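Local coordinates for protein putative cytochrome P450 154A1 (Streptomyces coelicolor, PDB 1ODO) that binds a haem group within a cytochrome P450 fold and holds 4-phenyl-1H-imidazole in the adjoining pocket, at residues 285-293 with 390-398; 247-258 with 363-372. All coordinates share one frame; numbering follows the deposited sequence.

Interaction 1. Residues 285-293 with 390-398; sequences HEPAVKHLP and VPSLISNGH. With HEM (protoporphyrin IX containing Fe), chain B.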
loop_
_atom_site.group_PDB
_atom_site.type_symbol
_atom_site.label_atom_id
_atom_site.label_comp_id
_atom_site.label_asym_id
_atom_site.label_seq_id
_atom_site.Cartn_x
_atom_site.Cartn_y
_atom_site.Cartn_z
ATOM N N HIS A 285 -2.934 8.072 -10.712
ATOM C CA HIS A 285 -1.713 8.781 -11.102
ATOM C C HIS A 285 -0.447 8.494 -10.286
ATOM O O HIS A 285 0.651 8.395 -10.845
ATOM C CB HIS A 285 -2.018 10.289 -11.108
ATOM C CG HIS A 285 -1.010 11.119 -11.843
ATOM N ND1 HIS A 285 -0.114 11.945 -11.197
ATOM C CD2 HIS A 285 -0.769 11.264 -13.168
ATOM C CE1 HIS A 285 0.635 12.564 -12.093
ATOM N NE2 HIS A 285 0.258 12.168 -13.296
ATOM N N GLU A 286 -0.588 8.379 -8.971
ATOM C CA GLU A 286 0.564 8.101 -8.114
ATOM C C GLU A 286 0.171 7.152 -6.987
ATOM O O GLU A 286 0.143 7.537 -5.817
ATOM C CB GLU A 286 1.125 9.400 -7.527
ATOM C CG GLU A 286 1.672 10.365 -8.570
ATOM C CD GLU A 286 2.957 9.883 -9.230
ATOM O OE1 GLU A 286 3.367 8.720 -9.009
ATOM O OE2 GLU A 286 3.557 10.678 -9.979
ATOM N N PRO A 287 -0.150 5.895 -7.332
ATOM C CA PRO A 287 -0.546 4.883 -6.345
ATOM C C PRO A 287 0.584 4.604 -5.354
ATOM O O PRO A 287 1.759 4.699 -5.710
ATOM C CB PRO A 287 -0.893 3.670 -7.213
ATOM C CG PRO A 287 -0.005 3.843 -8.408
ATOM C CD PRO A 287 -0.114 5.324 -8.690
ATOM N N ALA A 288 0.221 4.252 -4.122
ATOM C CA ALA A 288 1.201 3.965 -3.070
ATOM C C ALA A 288 2.037 2.702 -3.264
ATOM O O ALA A 288 3.168 2.627 -2.774
ATOM C CB ALA A 288 0.498 3.919 -1.706
ATOM N N VAL A 289 1.484 1.710 -3.958
ATOM C CA VAL A 289 2.193 0.455 -4.209
ATOM C C VAL A 289 2.395 0.327 -5.720
ATOM O O VAL A 289 1.439 0.120 -6.467
ATOM C CB VAL A 289 1.384 -0.745 -3.681
ATOM C CG1 VAL A 289 2.081 -2.052 -4.037
ATOM C CG2 VAL A 289 1.221 -0.620 -2.172
ATOM N N LYS A 290 3.641 0.442 -6.166
ATOM C CA LYS A 290 3.950 0.353 -7.592
ATOM C C LYS A 290 3.992 -1.038 -8.211
ATOM O O LYS A 290 3.583 -1.220 -9.358
ATOM C CB LYS A 290 5.276 1.070 -7.865
ATOM C CG LYS A 290 5.253 2.546 -7.474
ATOM C CD LYS A 290 6.636 3.181 -7.578
ATOM C CE LYS A 290 7.563 2.667 -6.486
ATOM N NZ LYS A 290 8.921 3.287 -6.568
ATOM N N HIS A 291 4.501 -2.010 -7.462
ATOM C CA HIS A 291 4.604 -3.391 -7.941
ATOM C C HIS A 291 4.194 -4.290 -6.787
ATOM O O HIS A 291 4.511 -3.997 -5.629
ATOM C CB HIS A 291 6.048 -3.712 -8.336
ATOM C CG HIS A 291 6.612 -2.807 -9.386
ATOM N ND1 HIS A 291 6.327 -2.947 -10.727
ATOM C CD2 HIS A 291 7.454 -1.750 -9.289
ATOM C CE1 HIS A 291 6.968 -2.016 -11.411
ATOM N NE2 HIS A 291 7.659 -1.276 -10.562
ATOM N N LEU A 292 3.526 -5.397 -7.095
ATOM C CA LEU A 292 3.084 -6.310 -6.047
ATOM C C LEU A 292 3.647 -7.725 -6.135
ATOM O O LEU A 292 3.235 -8.516 -6.974
ATOM C CB LEU A 292 1.546 -6.371 -6.042
ATOM C CG LEU A 292 0.780 -6.876 -4.807
ATOM C CD1 LEU A 292 1.021 -8.367 -4.580
ATOM C CD2 LEU A 292 1.210 -6.067 -3.591
ATOM N N PRO A 293 4.619 -8.053 -5.276
ATOM C CA PRO A 293 5.193 -9.403 -5.289
ATOM C C PRO A 293 4.288 -10.274 -4.405
ATOM O O PRO A 293 3.913 -9.852 -3.316
ATOM C CB PRO A 293 6.572 -9.192 -4.678
ATOM C CG PRO A 293 6.329 -8.106 -3.690
ATOM C CD PRO A 293 5.405 -7.149 -4.415
ATOM N N VAL A 390 10.935 8.032 -1.639
ATOM C CA VAL A 390 11.284 7.099 -0.581
ATOM C C VAL A 390 12.066 6.013 -1.330
ATOM O O VAL A 390 11.683 5.621 -2.433
ATOM C CB VAL A 390 10.014 6.487 0.047
ATOM C CG1 VAL A 390 10.370 5.267 0.882
ATOM C CG2 VAL A 390 9.311 7.532 0.906
ATOM N N PRO A 391 13.181 5.534 -0.757
ATOM C CA PRO A 391 13.998 4.497 -1.402
ATOM C C PRO A 391 13.300 3.142 -1.420
ATOM O O PRO A 391 13.566 2.288 -0.577
ATOM C CB PRO A 391 15.268 4.479 -0.547
ATOM C CG PRO A 391 15.303 5.854 0.064
ATOM C CD PRO A 391 13.865 6.064 0.433
ATOM N N SER A 392 12.407 2.948 -2.388
ATOM C CA SER A 392 11.684 1.691 -2.488
ATOM C C SER A 392 11.139 1.436 -3.887
ATOM O O SER A 392 10.660 2.351 -4.564
ATOM C CB SER A 392 10.520 1.683 -1.491
ATOM O OG SER A 392 9.794 0.465 -1.557
ATOM N N LEU A 393 11.222 0.180 -4.309
ATOM C CA LEU A 393 10.738 -0.231 -5.616
ATOM C C LEU A 393 9.230 -0.454 -5.470
ATOM O O LEU A 393 8.488 -0.465 -6.449
ATOM C CB LEU A 393 11.429 -1.533 -6.029
ATOM C CG LEU A 393 10.926 -2.289 -7.262
ATOM C CD1 LEU A 393 11.068 -1.421 -8.506
ATOM C CD2 LEU A 393 11.734 -3.571 -7.418
ATOM N N ILE A 394 8.786 -0.616 -4.225
ATOM C CA ILE A 394 7.373 -0.842 -3.936
ATOM C C ILE A 394 6.630 0.432 -3.520
ATOM O O ILE A 394 5.672 0.837 -4.178
ATOM C CB ILE A 394 7.213 -1.914 -2.828
ATOM C CG1 ILE A 394 7.879 -3.222 -3.281
ATOM C CG2 ILE A 394 5.735 -2.148 -2.529
ATOM C CD1 ILE A 394 7.860 -4.320 -2.241
ATOM N N SER A 395 7.071 1.061 -2.432
ATOM C CA SER A 395 6.429 2.287 -1.951
ATOM C C SER A 395 6.679 3.492 -2.849
ATOM O O SER A 395 7.796 3.703 -3.319
ATOM C CB SER A 395 6.902 2.613 -0.533
ATOM O OG SER A 395 6.472 1.621 0.378
ATOM N N ASN A 396 5.632 4.288 -3.065
ATOM C CA ASN A 396 5.712 5.478 -3.903
ATOM C C ASN A 396 5.343 6.734 -3.104
ATOM O O ASN A 396 4.169 7.069 -2.950
ATOM C CB ASN A 396 4.780 5.319 -5.112
ATOM C CG ASN A 396 4.753 6.549 -6.009
ATOM O OD1 ASN A 396 5.737 7.283 -6.112
ATOM N ND2 ASN A 396 3.625 6.763 -6.687
ATOM N N GLY A 397 6.356 7.417 -2.586
ATOM C CA GLY A 397 6.115 8.625 -1.814
ATOM C C GLY A 397 7.364 9.483 -1.751
ATOM O O GLY A 397 8.402 9.110 -2.295
ATOM N N HIS A 398 7.259 10.641 -1.104
ATOM C CA HIS A 398 8.395 11.546 -0.975
ATOM C C HIS A 398 9.023 11.317 0.393
ATOM O O HIS A 398 8.327 10.999 1.351
ATOM C CB HIS A 398 7.946 13.012 -1.086
ATOM C CG HIS A 398 7.312 13.360 -2.397
ATOM N ND1 HIS A 398 5.957 13.236 -2.629
ATOM C CD2 HIS A 398 7.851 13.815 -3.554
ATOM C CE1 HIS A 398 5.691 13.601 -3.871
ATOM N NE2 HIS A 398 6.822 13.956 -4.453
HETATM C CHA HEM B . -3.867 -5.986 -0.188
HETATM C CHB HEM B . -5.188 -4.193 4.081
HETATM C CHC HEM B . -4.270 0.275 2.498
HETATM C CHD HEM B . -2.933 -1.533 -1.747
HETATM C C1A HEM B . -4.324 -5.913 1.105
HETATM C C2A HEM B . -4.717 -7.039 1.946
HETATM C C3A HEM B . -5.080 -6.541 3.137
HETATM C C4A HEM B . -4.934 -5.093 3.080
HETATM C CMA HEM B . -5.566 -7.317 4.374
HETATM C CAA HEM B . -4.694 -8.514 1.492
HETATM C CBA HEM B . -5.981 -8.870 0.726
HETATM C CGA HEM B . -6.066 -10.307 0.212
HETATM O O1A HEM B . -4.962 -10.824 -0.183
HETATM O O2A HEM B . -7.164 -10.860 0.203
HETATM C C1B HEM B . -5.050 -2.831 4.034
HETATM C C2B HEM B . -5.332 -1.940 5.145
HETATM C C3B HEM B . -5.075 -0.674 4.705
HETATM C C4B HEM B . -4.636 -0.774 3.331
HETATM C CMB HEM B . -5.823 -2.395 6.535
HETATM C CAB HEM B . -5.200 0.660 5.466
HETATM C CBB HEM B . -6.637 1.031 5.866
HETATM C C1C HEM B . -3.830 0.166 1.187
HETATM C C2C HEM B . -3.441 1.312 0.350
HETATM C C3C HEM B . -3.060 0.805 -0.844
HETATM C C4C HEM B . -3.214 -0.632 -0.756
HETATM C CMC HEM B . -3.487 2.792 0.844
HETATM C CAC HEM B . -2.535 1.505 -2.125
HETATM C CBC HEM B . -3.313 2.732 -2.616
HETATM C C1D HEM B . -3.058 -2.894 -1.708
HETATM C C2D HEM B . -2.729 -3.802 -2.782
HETATM C C3D HEM B . -2.981 -5.057 -2.344
HETATM C C4D HEM B . -3.485 -4.933 -0.995
HETATM C CMD HEM B . -2.175 -3.368 -4.154
HETATM C CAD HEM B . -2.742 -6.356 -3.131
HETATM C CBD HEM B . -3.660 -6.654 -4.322
HETATM C CGD HEM B . -3.163 -7.942 -4.944
HETATM O O1D HEM B . -2.607 -7.892 -6.048
HETATM O O2D HEM B . -3.312 -8.982 -4.263
HETATM N NA HEM B . -4.474 -4.747 1.819
HETATM N NB HEM B . -4.617 -2.095 2.936
HETATM N NC HEM B . -3.687 -1.006 0.486
HETATM N ND HEM B . -3.520 -3.602 -0.602
HETATM FE FE HEM B . -4.082 -2.867 1.140
HETATM O O HOH W 1 3.340 2.158 0.200
HETATM O O HOH W 2 8.678 6.036 -6.342
#
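Asn396 and Ala288, with Lys290 and Ile394, join two stretches without regular helix or strand where they meet, beside the haem of this cytochrome P450, through a single antiparallel beta bridge. Asn396 N donates to Ala288 O at 3.0 Å, and Lys290 N donates to Ile394 O at 2.9 Å. These bonds bracket Val289 and Ser395, which make the non-hydrogen-bonded pair between them.

The tight part is polar. Both N-H groups of the Asn396 amide are used: ND2 reaches Glu286 OE1 at 3.0 Å (N-H...O 163°) and Pro287 O at 2.9 Å (156°). Both acceptors lie close to the amide plane, which fixes the amide's rotation; Glu286 OE1 is met on the anti side and also bonds His17. Across the Asn396 CB runs the aliphatic part of Lys290, bent at chi3 (-71°), which brings NZ to 2.8 Å from Ser392 O. The same NZ donates to a water that in turn donates to Asn396 OD1. At the far end, Leu393 O faces the His291 ring at its edge, 3.3 Å from CD2, while the ring nitrogens are held by Glu20 and Ser318. Buried Leu393 O has no hydrogen-bonding partner in the model.

The apolar flank is looser: Val289 CG1 and Ile394 CG2 lie side by side, pointing the same way, at 4.0 Å, and Ile394 CD1 barely meets Pro293 CD. Ala288 CB faces the haem vinyl carbon CAC, while its carbonyl points the other way, where a second water donates to Ala288 O over 3.0 Å and also bonds Ser395 OG.

Interaction 2. Residues 247-258 with 363-372; sequences TVNVIDQAVHTL and EVTLALESLF. With HEM (protoporphyrin IX containing Fe), chain B.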
loop_
_atom_site.group_PDB
_atom_site.type_symbol
_atom_site.label_atom_id
_atom_site.label_comp_id
_atom_site.label_asym_id
_atom_site.label_seq_id
_atom_site.Cartn_x
_atom_site.Cartn_y
_atom_site.Cartn_z
ATOM N N THR A 247 -0.937 3.958 3.295
ATOM C CA THR A 247 -1.863 5.094 3.299
ATOM C C THR A 247 -1.098 6.417 3.403
ATOM O O THR A 247 -1.507 7.429 2.830
ATOM C CB THR A 247 -2.908 5.005 4.438
ATOM O OG1 THR A 247 -3.681 3.807 4.286
ATOM C CG2 THR A 247 -3.856 6.198 4.379
ATOM N N VAL A 248 0.014 6.398 4.131
ATOM C CA VAL A 248 0.833 7.592 4.303
ATOM C C VAL A 248 1.211 8.171 2.942
ATOM O O VAL A 248 1.217 9.386 2.752
ATOM C CB VAL A 248 2.132 7.274 5.084
ATOM C CG1 VAL A 248 2.863 6.116 4.426
ATOM C CG2 VAL A 248 3.029 8.507 5.136
ATOM N N ASN A 249 1.517 7.292 1.993
ATOM C CA ASN A 249 1.897 7.721 0.655
ATOM C C ASN A 249 0.769 8.312 -0.169
ATOM O O ASN A 249 1.001 9.166 -1.027
ATOM C CB ASN A 249 2.556 6.560 -0.082
ATOM C CG ASN A 249 3.849 6.147 0.573
ATOM O OD1 ASN A 249 4.671 6.997 0.924
ATOM N ND2 ASN A 249 4.043 4.846 0.751
ATOM N N VAL A 250 -0.455 7.863 0.080
ATOM C CA VAL A 250 -1.587 8.390 -0.662
ATOM C C VAL A 250 -1.821 9.818 -0.176
ATOM O O VAL A 250 -2.094 10.715 -0.969
ATOM C CB VAL A 250 -2.857 7.556 -0.427
ATOM C CG1 VAL A 250 -3.982 8.079 -1.307
ATOM C CG2 VAL A 250 -2.582 6.088 -0.733
ATOM N N ILE A 251 -1.709 10.031 1.132
ATOM C CA ILE A 251 -1.910 11.369 1.690
ATOM C C ILE A 251 -0.813 12.283 1.139
ATOM O O ILE A 251 -1.068 13.415 0.733
ATOM C CB ILE A 251 -1.846 11.340 3.234
ATOM C CG1 ILE A 251 -3.024 10.520 3.778
ATOM C CG2 ILE A 251 -1.860 12.769 3.790
ATOM C CD1 ILE A 251 -3.055 10.376 5.296
ATOM N N ASP A 252 0.410 11.761 1.134
ATOM C CA ASP A 252 1.594 12.461 0.643
ATOM C C ASP A 252 1.366 12.919 -0.801
ATOM O O ASP A 252 1.415 14.114 -1.107
ATOM C CB ASP A 252 2.791 11.493 0.714
ATOM C CG ASP A 252 4.061 12.036 0.051
ATOM O OD1 ASP A 252 3.974 12.826 -0.910
ATOM O OD2 ASP A 252 5.164 11.639 0.482
ATOM N N GLN A 253 1.110 11.958 -1.684
ATOM C CA GLN A 253 0.882 12.248 -3.093
ATOM C C GLN A 253 -0.304 13.168 -3.370
ATOM O O GLN A 253 -0.204 14.064 -4.208
ATOM C CB GLN A 253 0.719 10.941 -3.870
ATOM C CG GLN A 253 1.953 10.043 -3.851
ATOM C CD GLN A 253 3.126 10.610 -4.644
ATOM O OE1 GLN A 253 3.034 11.683 -5.238
ATOM N NE2 GLN A 253 4.237 9.884 -4.649
ATOM N N ALA A 254 -1.420 12.959 -2.676
ATOM C CA ALA A 254 -2.595 13.799 -2.891
ATOM C C ALA A 254 -2.281 15.248 -2.535
ATOM O O ALA A 254 -2.569 16.162 -3.302
ATOM C CB ALA A 254 -3.774 13.293 -2.055
ATOM N N VAL A 255 -1.684 15.458 -1.366
ATOM C CA VAL A 255 -1.345 16.809 -0.943
ATOM C C VAL A 255 -0.328 17.437 -1.886
ATOM O O VAL A 255 -0.508 18.565 -2.338
ATOM C CB VAL A 255 -0.774 16.826 0.493
ATOM C CG1 VAL A 255 -0.329 18.238 0.859
ATOM C CG2 VAL A 255 -1.827 16.344 1.468
ATOM N N HIS A 256 0.735 16.701 -2.191
ATOM C CA HIS A 256 1.770 17.213 -3.082
ATOM C C HIS A 256 1.211 17.623 -4.441
ATOM O O HIS A 256 1.626 18.634 -5.011
ATOM C CB HIS A 256 2.882 16.177 -3.263
ATOM C CG HIS A 256 4.063 16.691 -4.026
ATOM N ND1 HIS A 256 4.166 16.596 -5.397
ATOM C CD2 HIS A 256 5.172 17.349 -3.612
ATOM C CE1 HIS A 256 5.285 17.174 -5.795
ATOM N NE2 HIS A 256 5.914 17.640 -4.730
ATOM N N THR A 257 0.270 16.844 -4.962
ATOM C CA THR A 257 -0.320 17.163 -6.252
ATOM C C THR A 257 -1.115 18.464 -6.159
ATOM O O THR A 257 -1.002 19.334 -7.024
ATOM C CB THR A 257 -1.243 16.031 -6.737
ATOM O OG1 THR A 257 -0.456 14.873 -7.035
ATOM C CG2 THR A 257 -1.998 16.446 -7.987
ATOM N N LEU A 258 -1.907 18.603 -5.101
ATOM C CA LEU A 258 -2.712 19.806 -4.921
ATOM C C LEU A 258 -1.857 21.048 -4.706
ATOM O O LEU A 258 -2.301 22.161 -4.995
ATOM C CB LEU A 258 -3.675 19.634 -3.741
ATOM C CG LEU A 258 -4.760 18.562 -3.879
ATOM C CD1 LEU A 258 -5.394 18.294 -2.524
ATOM C CD2 LEU A 258 -5.812 19.011 -4.886
ATOM N N GLU A 363 -9.837 7.764 5.176
ATOM C CA GLU A 363 -8.748 8.454 5.858
ATOM C C GLU A 363 -8.199 9.610 5.034
ATOM O O GLU A 363 -8.047 10.723 5.533
ATOM C CB GLU A 363 -7.598 7.485 6.163
ATOM C CG GLU A 363 -7.853 6.543 7.332
ATOM C CD GLU A 363 -6.644 5.681 7.656
ATOM O OE1 GLU A 363 -5.513 6.214 7.644
ATOM O OE2 GLU A 363 -6.821 4.479 7.940
ATOM N N VAL A 364 -7.902 9.344 3.767
ATOM C CA VAL A 364 -7.361 10.376 2.894
ATOM C C VAL A 364 -8.346 11.493 2.571
ATOM O O VAL A 364 -7.983 12.668 2.611
ATOM C CB VAL A 364 -6.842 9.773 1.575
ATOM C CG1 VAL A 364 -6.168 10.851 0.743
ATOM C CG2 VAL A 364 -5.863 8.641 1.870
ATOM N N THR A 365 -9.586 11.143 2.253
ATOM C CA THR A 365 -10.567 12.173 1.932
ATOM C C THR A 365 -10.783 13.093 3.137
ATOM O O THR A 365 -10.819 14.315 2.991
ATOM C CB THR A 365 -11.917 11.562 1.473
ATOM O OG1 THR A 365 -12.475 10.764 2.520
ATOM C CG2 THR A 365 -11.709 10.691 0.236
ATOM N N LEU A 366 -10.900 12.508 4.325
ATOM C CA LEU A 366 -11.103 13.296 5.540
ATOM C C LEU A 366 -9.892 14.181 5.829
ATOM O O LEU A 366 -10.034 15.359 6.176
ATOM C CB LEU A 366 -11.360 12.377 6.737
ATOM C CG LEU A 366 -12.759 11.764 6.839
ATOM C CD1 LEU A 366 -12.822 10.846 8.044
ATOM C CD2 LEU A 366 -13.799 12.876 6.967
ATOM N N ALA A 367 -8.698 13.613 5.686
ATOM C CA ALA A 367 -7.475 14.364 5.935
ATOM C C ALA A 367 -7.389 15.572 5.005
ATOM O O ALA A 367 -7.099 16.682 5.447
ATOM C CB ALA A 367 -6.259 13.462 5.748
ATOM N N LEU A 368 -7.657 15.362 3.719
ATOM C CA LEU A 368 -7.599 16.461 2.758
ATOM C C LEU A 368 -8.572 17.581 3.097
ATOM O O LEU A 368 -8.193 18.750 3.125
ATOM C CB LEU A 368 -7.892 15.960 1.343
ATOM C CG LEU A 368 -6.855 15.029 0.714
ATOM C CD1 LEU A 368 -7.325 14.628 -0.678
ATOM C CD2 LEU A 368 -5.502 15.726 0.643
ATOM N N GLU A 369 -9.821 17.211 3.351
ATOM C CA GLU A 369 -10.864 18.173 3.687
ATOM C C GLU A 369 -10.489 19.022 4.892
ATOM O O GLU A 369 -10.595 20.250 4.857
ATOM C CB GLU A 369 -12.180 17.440 3.959
ATOM C CG GLU A 369 -13.315 18.344 4.407
ATOM C CD GLU A 369 -14.631 17.607 4.539
ATOM O OE1 GLU A 369 -14.675 16.576 5.242
ATOM O OE2 GLU A 369 -15.626 18.064 3.942
ATOM N N SER A 370 -10.036 18.364 5.953
ATOM C CA SER A 370 -9.645 19.052 7.177
ATOM C C SER A 370 -8.417 19.940 6.984
ATOM O O SER A 370 -8.408 21.096 7.404
ATOM C CB SER A 370 -9.379 18.022 8.280
ATOM O OG SER A 370 -9.017 18.646 9.501
ATOM N N LEU A 371 -7.388 19.399 6.338
ATOM C CA LEU A 371 -6.155 20.137 6.094
ATOM C C LEU A 371 -6.344 21.411 5.272
ATOM O O LEU A 371 -5.962 22.503 5.704
ATOM C CB LEU A 371 -5.139 19.233 5.393
ATOM C CG LEU A 371 -3.783 19.869 5.078
ATOM C CD1 LEU A 371 -3.060 20.197 6.377
ATOM C CD2 LEU A 371 -2.949 18.915 4.238
ATOM N N PHE A 372 -6.924 21.283 4.085
ATOM C CA PHE A 372 -7.134 22.455 3.244
ATOM C C PHE A 372 -8.253 23.348 3.762
ATOM O O PHE A 372 -8.342 24.521 3.402
ATOM C CB PHE A 372 -7.402 22.037 1.796
ATOM C CG PHE A 372 -6.179 21.545 1.087
ATOM C CD1 PHE A 372 -5.812 20.203 1.147
ATOM C CD2 PHE A 372 -5.354 22.437 0.409
ATOM C CE1 PHE A 372 -4.631 19.755 0.542
ATOM C CE2 PHE A 372 -4.175 22.003 -0.199
ATOM C CZ PHE A 372 -3.812 20.658 -0.132
HETATM C CHA HEM B . -3.867 -5.986 -0.188
HETATM C CHB HEM B . -5.188 -4.193 4.081
HETATM C CHC HEM B . -4.270 0.275 2.498
HETATM C CHD HEM B . -2.933 -1.533 -1.747
HETATM C C1A HEM B . -4.324 -5.913 1.105
HETATM C C2A HEM B . -4.717 -7.039 1.946
HETATM C C3A HEM B . -5.080 -6.541 3.137
HETATM C C4A HEM B . -4.934 -5.093 3.080
HETATM C CMA HEM B . -5.566 -7.317 4.374
HETATM C CAA HEM B . -4.694 -8.514 1.492
HETATM C CBA HEM B . -5.981 -8.870 0.726
HETATM C CGA HEM B . -6.066 -10.307 0.212
HETATM O O1A HEM B . -4.962 -10.824 -0.183
HETATM O O2A HEM B . -7.164 -10.860 0.203
HETATM C C1B HEM B . -5.050 -2.831 4.034
HETATM C C2B HEM B . -5.332 -1.940 5.145
HETATM C C3B HEM B . -5.075 -0.674 4.705
HETATM C C4B HEM B . -4.636 -0.774 3.331
HETATM C CMB HEM B . -5.823 -2.395 6.535
HETATM C CAB HEM B . -5.200 0.660 5.466
HETATM C CBB HEM B . -6.637 1.031 5.866
HETATM C C1C HEM B . -3.830 0.166 1.187
HETATM C C2C HEM B . -3.441 1.312 0.350
HETATM C C3C HEM B . -3.060 0.805 -0.844
HETATM C C4C HEM B . -3.214 -0.632 -0.756
HETATM C CMC HEM B . -3.487 2.792 0.844
HETATM C CAC HEM B . -2.535 1.505 -2.125
HETATM C CBC HEM B . -3.313 2.732 -2.616
HETATM C C1D HEM B . -3.058 -2.894 -1.708
HETATM C C2D HEM B . -2.729 -3.802 -2.782
HETATM C C3D HEM B . -2.981 -5.057 -2.344
HETATM C C4D HEM B . -3.485 -4.933 -0.995
HETATM C CMD HEM B . -2.175 -3.368 -4.154
HETATM C CAD HEM B . -2.742 -6.356 -3.131
HETATM C CBD HEM B . -3.660 -6.654 -4.322
HETATM C CGD HEM B . -3.163 -7.942 -4.944
HETATM O O1D HEM B . -2.607 -7.892 -6.048
HETATM O O2D HEM B . -3.312 -8.982 -4.263
HETATM N NA HEM B . -4.474 -4.747 1.819
HETATM N NB HEM B . -4.617 -2.095 2.936
HETATM N NC HEM B . -3.687 -1.006 0.486
HETATM N ND HEM B . -3.520 -3.602 -0.602
HETATM FE FE HEM B . -4.082 -2.867 1.140
#
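Residues 247-258, in the C-terminal part of helix αI of the P450 fold, pack against residues 363-372 of helix αL, starting beside the haem at Thr247 and Val250 and running away from it to Leu258. The segment axes approach to 9.7 Å at 39°. Val364 enters helix αI as a knob into a hole formed by Thr247, Val250, Ile251 and Ala254. Its CG2 branch lies 3.7 Å from Val250 CG1 and 3.9 Å from Ile251 CG1. Val250 is forked between two neighbours: CG1, anti to the backbone N (chi1 -176°), meets Val364, whereas CG2 turns to the haem methyl CMC at 3.8 Å. Thr247 divides likewise, sending CG2 to Val364 and to the carboxylate of Glu363 and leaving OG1 3.6 Å from haem CMC.

One turn on, Leu368 places both methyls against Ala254 CB, and its CD2 slides past Val255 CG2 at 3.8 Å. Leu371 CD2 reaches the same Val255 methyl from across. At the far end Leu258 CD1 comes 3.5 Å from Phe372 CE1, meeting the ring at a slant.

No hydrogen bond crosses between the segments, so their adhesion rests on the close fit of branched aliphatic groups and one aromatic ring.

Overall arrangement
In chain order the four segments alternate, so 285-293 separates the partners of interaction 2 and 363-372 those of interaction 1. The contact centres lie about 16 Å apart, yet they touch directly: His398 ND1 is 2.7 Å from Asp252 OD1, probably a hydrogen bond, and Asp252 also forms a salt bridge with Arg141. A weaker link joins Gln253 NE2 to Asn396 O at 3.3 Å. Both contacts reach one pyrrole ring of the haem, Ala288 at its vinyl group and Thr247 and Val250 at its methyl. The side chains of Val289 and Thr247 lie about 5 Å and 7 Å, respectively, from the bound 4-phenyl-1H-imidazole.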